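PDB 7JL4: E3 ubiquitin-protein ligase TRIM65 from Homo sapiens, which ubiquitinates target proteins as a RING-type E3 ligase in innate immunity, autophagy and inflammation, and is represented here by its PRY-SPRY (B30.2) domain. Local coordinates for residues A[80-85]-A[136-141]; A[178-181]-A[185-188]. One frame throughout, in Å; residues are numbered along the deposited sequence.

Both contacts join the two antiparallel sheets of the SPRY sandwich, one at the surface and one in the core, with their centres about 9 Å apart. Contact 1 lies at the surface, where the turn leading from strand 72-79 into strand 84-89 meets an arginine just ahead of strand 139-145; it is polar and works through water. Contact 2 is buried between strands 175-180 and 185-188 and made by apolar side chains. In one sheet 84-89 neighbours 175-180; in the other, 139-145 and 185-188 lie on either side of 72-79. The contacts touch directly: Thr85 N lies 2.8 Å from Trp179 O, and Ser80 OG 2.9 Å from Thr185 N, both probable hydrogen bonds.

Contact 1. Residues A[80-85]-A[136-141]; sequences SDHSVT and SGRLLG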
loop_
_atom_site.group_PDB
_atom_site.type_symbol
_atom_site.label_atom_id
_atom_site.label_comp_id
_atom_site.label_asym_id
_atom_site.label_seq_id
_atom_site.Cartn_x
_atom_site.Cartn_y
_atom_site.Cartn_z
ATOM N N SER A 80 -0.014 11.060 -4.201
ATOM C CA SER A 80 -0.233 12.412 -4.731
ATOM C C SER A 80 -1.404 13.114 -4.058
ATOM O O SER A 80 -1.509 14.347 -4.155
ATOM C CB SER A 80 -0.502 12.402 -6.243
ATOM O OG SER A 80 -1.684 11.664 -6.553
ATOM N N ASP A 81 -2.288 12.361 -3.406
ATOM C CA ASP A 81 -3.572 12.874 -2.926
ATOM C C ASP A 81 -4.198 11.788 -2.062
ATOM O O ASP A 81 -3.688 10.668 -1.987
ATOM C CB ASP A 81 -4.493 13.223 -4.091
ATOM C CG ASP A 81 -5.632 14.170 -3.703
ATOM O OD1 ASP A 81 -5.725 14.613 -2.529
ATOM O OD2 ASP A 81 -6.424 14.482 -4.613
ATOM N N HIS A 82 -5.325 12.127 -1.423
ATOM C CA HIS A 82 -6.101 11.128 -0.702
ATOM C C HIS A 82 -6.827 10.218 -1.691
ATOM O O HIS A 82 -6.812 10.437 -2.905
ATOM C CB HIS A 82 -7.112 11.794 0.230
ATOM C CG HIS A 82 -8.075 12.689 -0.490
ATOM N ND1 HIS A 82 -9.056 12.197 -1.323
ATOM C CD2 HIS A 82 -8.169 14.035 -0.550
ATOM C CE1 HIS A 82 -9.734 13.206 -1.845
ATOM N NE2 HIS A 82 -9.217 14.332 -1.389
ATOM N N SER A 83 -7.547 9.240 -1.132
ATOM C CA SER A 83 -8.274 8.206 -1.876
ATOM C C SER A 83 -7.299 7.207 -2.501
ATOM O O SER A 83 -7.314 6.943 -3.704
ATOM C CB SER A 83 -9.211 8.807 -2.915
ATOM O OG SER A 83 -10.049 9.779 -2.290
ATOM N N VAL A 84 -6.422 6.673 -1.656
ATOM C CA VAL A 84 -5.583 5.530 -1.978
ATOM C C VAL A 84 -5.652 4.563 -0.805
ATOM O O VAL A 84 -5.962 4.950 0.327
ATOM C CB VAL A 84 -4.117 5.953 -2.268
ATOM C CG1 VAL A 84 -4.075 6.949 -3.433
ATOM C CG2 VAL A 84 -3.482 6.574 -1.040
ATOM N N THR A 85 -5.343 3.286 -1.077
ATOM C CA THR A 85 -5.275 2.271 -0.030
ATOM C C THR A 85 -3.931 1.571 -0.135
ATOM O O THR A 85 -3.505 1.213 -1.236
ATOM C CB THR A 85 -6.388 1.218 -0.134
ATOM O OG1 THR A 85 -7.667 1.848 -0.072
ATOM C CG2 THR A 85 -6.283 0.178 1.028
ATOM N N SER A 136 -2.879 15.017 7.248
ATOM C CA SER A 136 -2.517 15.807 6.082
ATOM C C SER A 136 -1.279 15.275 5.362
ATOM O O SER A 136 -1.124 15.526 4.162
ATOM C CB SER A 136 -2.264 17.263 6.480
ATOM O OG SER A 136 -1.334 17.327 7.554
ATOM N N GLY A 137 -0.396 14.561 6.054
ATOM C CA GLY A 137 0.815 14.080 5.408
ATOM C C GLY A 137 0.516 13.028 4.359
ATOM O O GLY A 137 -0.380 12.200 4.511
ATOM N N ARG A 138 1.301 13.050 3.279
ATOM C CA ARG A 138 1.138 12.099 2.186
ATOM C C ARG A 138 2.331 11.157 2.033
ATOM O O ARG A 138 2.417 10.440 1.030
ATOM C CB ARG A 138 0.887 12.853 0.876
ATOM C CG ARG A 138 -0.424 13.650 0.886
ATOM C CD ARG A 138 -1.632 12.738 0.838
ATOM N NE ARG A 138 -2.877 13.515 1.042
ATOM C CZ ARG A 138 -3.596 13.510 2.162
ATOM N NH1 ARG A 138 -3.205 12.786 3.194
ATOM N NH2 ARG A 138 -4.706 14.252 2.256
ATOM N N LEU A 139 3.254 11.144 2.989
ATOM C CA LEU A 139 4.386 10.220 2.971
ATOM C C LEU A 139 4.113 9.170 4.038
ATOM O O LEU A 139 4.076 9.483 5.234
ATOM C CB LEU A 139 5.698 10.961 3.216
ATOM C CG LEU A 139 6.930 10.066 3.223
ATOM C CD1 LEU A 139 7.078 9.348 1.891
ATOM C CD2 LEU A 139 8.177 10.876 3.533
ATOM N N LEU A 140 3.899 7.927 3.610
ATOM C CA LEU A 140 3.370 6.899 4.483
ATOM C C LEU A 140 4.355 5.747 4.565
ATOM O O LEU A 140 5.002 5.403 3.570
ATOM C CB LEU A 140 2.016 6.409 3.971
ATOM C CG LEU A 140 1.056 7.599 3.847
ATOM C CD1 LEU A 140 -0.123 7.250 2.966
ATOM C CD2 LEU A 140 0.621 8.022 5.244
ATOM N N GLY A 141 4.477 5.158 5.751
ATOM C CA GLY A 141 5.367 4.026 5.956
ATOM C C GLY A 141 4.597 2.788 6.375
ATOM O O GLY A 141 3.554 2.878 7.027
HETATM O O HOH W 1 -4.685 15.342 -0.140
#
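Asp81 and Arg138 bring the two backbones nearest, their CA atoms 7.0 Å apart, too far for main-chain pairing, so the arginine side chain spans the gap. Its chain bends at chi2 (-71°), which lays CD and NE alongside the Asp81-His82 peptide; NE comes to 3.7 Å from His82 N. The guanidinium has His82 CB over one face, with NH2 4.0 Å from that CB, while Ser136 O lies over the opposite face. Water 1 sits at the guanidinium edge, in its plane, accepting from Arg138 NH2 at 2.6 Å and donating to Asp81 OD1 at 2.7 Å. The same OD1 takes a weak bond from His82 N, and His82 ND1 shares a 2.8 Å hydrogen bond with Ser83 OG, which should limit rotation of the ring. On its own side, NH1 of Arg138 bonds to Val135 O and weakly to Gly137 O. Beyond the turn, Ser83 and Val84 both face Val116 in a G1 beta bulge as strand 84-89 begins. With Asp81 OD1 still 4.7 Å from Arg138 NE, the opposite charges meet through water, and their attraction is probably softened by it.

Contact 2. Residues A[178-181]-A[185-188]; sequences FWLL and TLTL
Phe178, Leu180, Leu186 and Leu188 meet across the interior of the domain, and the side chains that meet are all apolar. The strands 178-180 and 185-188 run roughly antiparallel, at 151°, yet their axes stay 8.5 Å apart: they belong to different sheets and meet through side chains.

Among the aliphatic contacts, Leu186 is the wedge. With CG anti to its carbonyl carbon (chi1 -69°) and CD1 carried on outward (chi2 178°), that methyl enters the space between Phe178 and Leu180. It lies 3.6 Å from Phe178 CB and 3.7 Å from Leu180 CD1, and Leu186 CG comes to 4.0 Å from Leu180 CG. The other branch of Leu180, CD2, reaches instead toward the backbone of the opposing strand, 4.1 Å from Leu186 N. Cut back to alanine, Leu180 would lose both methyls, which would probably open a gap beside Leu186, leave its CD1 supported from the Phe178 side and uncover the backbone around Leu186 N.

The aromatic contacts belong to the Phe178 ring. Leu186 CD1 approaches it obliquely near CG and CD1. At the far end of the ring, CZ meets Leu188 CD2 at 4.1 Å, so two leucines of one strand engage successive parts of the phenylalanine.

Neighbouring strands continue the apolar layer: Val77 touches Phe178, Leu186 and Leu188, while Val42 touches Leu180 and Leu186. Outside it, Trp179 points away and its NE1 bonds to Thr102 OG1.

Strand 175-180 lies in the six-stranded sheet and strand 185-188 in the seven-stranded one, joined by a short connection. Inward-facing hydrophobic residues packed between two antiparallel sheets form the core of the SPRY beta-sandwich, a concanavalin-like fold.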
loop_
_atom_site.group_PDB
_atom_site.type_symbol
_atom_site.label_atom_id
_atom_site.label_comp_id
_atom_site.label_asym_id
_atom_site.label_seq_id
_atom_site.Cartn_x
_atom_site.Cartn_y
_atom_site.Cartn_z
ATOM N N PHE A 178 -2.149 -2.223 -3.493
ATOM C CA PHE A 178 -2.583 -0.828 -3.420
ATOM C C PHE A 178 -3.851 -0.607 -4.238
ATOM O O PHE A 178 -4.040 -1.231 -5.282
ATOM C CB PHE A 178 -1.467 0.086 -3.941
ATOM C CG PHE A 178 -0.177 -0.076 -3.189
ATOM C CD1 PHE A 178 0.047 0.649 -2.029
ATOM C CD2 PHE A 178 0.785 -0.974 -3.622
ATOM C CE1 PHE A 178 1.213 0.502 -1.307
ATOM C CE2 PHE A 178 1.967 -1.149 -2.905
ATOM C CZ PHE A 178 2.177 -0.404 -1.731
ATOM N N TRP A 179 -4.693 0.331 -3.781
ATOM C CA TRP A 179 -5.881 0.780 -4.495
ATOM C C TRP A 179 -5.753 2.277 -4.751
ATOM O O TRP A 179 -5.258 3.018 -3.891
ATOM C CB TRP A 179 -7.139 0.517 -3.678
ATOM C CG TRP A 179 -8.404 1.123 -4.237
ATOM C CD1 TRP A 179 -9.230 0.570 -5.155
ATOM C CD2 TRP A 179 -9.002 2.379 -3.851
ATOM N NE1 TRP A 179 -10.333 1.412 -5.377
ATOM C CE2 TRP A 179 -10.196 2.527 -4.589
ATOM C CE3 TRP A 179 -8.632 3.390 -2.955
ATOM C CZ2 TRP A 179 -11.022 3.652 -4.458
ATOM C CZ3 TRP A 179 -9.449 4.508 -2.825
ATOM C CH2 TRP A 179 -10.630 4.624 -3.577
ATOM N N LEU A 180 -6.175 2.714 -5.937
ATOM C CA LEU A 180 -6.038 4.106 -6.360
ATOM C C LEU A 180 -7.312 4.578 -7.037
ATOM O O LEU A 180 -7.720 4.009 -8.053
ATOM C CB LEU A 180 -4.878 4.287 -7.342
ATOM C CG LEU A 180 -3.428 4.110 -6.948
ATOM C CD1 LEU A 180 -3.062 2.622 -6.923
ATOM C CD2 LEU A 180 -2.597 4.891 -7.965
ATOM N N LEU A 181 -7.876 5.671 -6.538
ATOM C CA LEU A 181 -8.922 6.373 -7.266
ATOM C C LEU A 181 -8.358 6.933 -8.575
ATOM O O LEU A 181 -7.149 7.078 -8.739
ATOM C CB LEU A 181 -9.480 7.498 -6.405
ATOM C CG LEU A 181 -10.865 7.966 -6.840
ATOM C CD1 LEU A 181 -11.777 6.771 -6.789
ATOM C CD2 LEU A 181 -11.346 9.075 -5.937
ATOM N N THR A 185 -1.599 9.236 -8.082
ATOM C CA THR A 185 -0.287 8.638 -8.308
ATOM C C THR A 185 0.237 8.092 -6.987
ATOM O O THR A 185 0.088 8.740 -5.948
ATOM C CB THR A 185 0.699 9.669 -8.879
ATOM O OG1 THR A 185 0.273 10.080 -10.179
ATOM C CG2 THR A 185 2.121 9.102 -8.993
ATOM N N LEU A 186 0.831 6.889 -7.015
ATOM C CA LEU A 186 1.601 6.365 -5.887
ATOM C C LEU A 186 3.039 6.131 -6.331
ATOM O O LEU A 186 3.270 5.593 -7.418
ATOM C CB LEU A 186 1.043 5.046 -5.346
ATOM C CG LEU A 186 -0.309 5.050 -4.621
ATOM C CD1 LEU A 186 -0.730 3.637 -4.206
ATOM C CD2 LEU A 186 -0.217 5.925 -3.394
ATOM N N THR A 187 3.996 6.525 -5.482
ATOM C CA THR A 187 5.426 6.353 -5.742
ATOM C C THR A 187 6.047 5.516 -4.625
ATOM O O THR A 187 5.963 5.892 -3.449
ATOM C CB THR A 187 6.115 7.718 -5.827
ATOM O OG1 THR A 187 5.410 8.555 -6.765
ATOM C CG2 THR A 187 7.561 7.547 -6.270
ATOM N N LEU A 188 6.665 4.386 -4.985
ATOM C CA LEU A 188 7.388 3.546 -4.030
ATOM C C LEU A 188 8.757 4.175 -3.793
ATOM O O LEU A 188 9.569 4.258 -4.717
ATOM C CB LEU A 188 7.538 2.128 -4.572
ATOM C CG LEU A 188 6.221 1.460 -4.996
ATOM C CD1 LEU A 188 6.484 0.186 -5.762
ATOM C CD2 LEU A 188 5.366 1.166 -3.802
#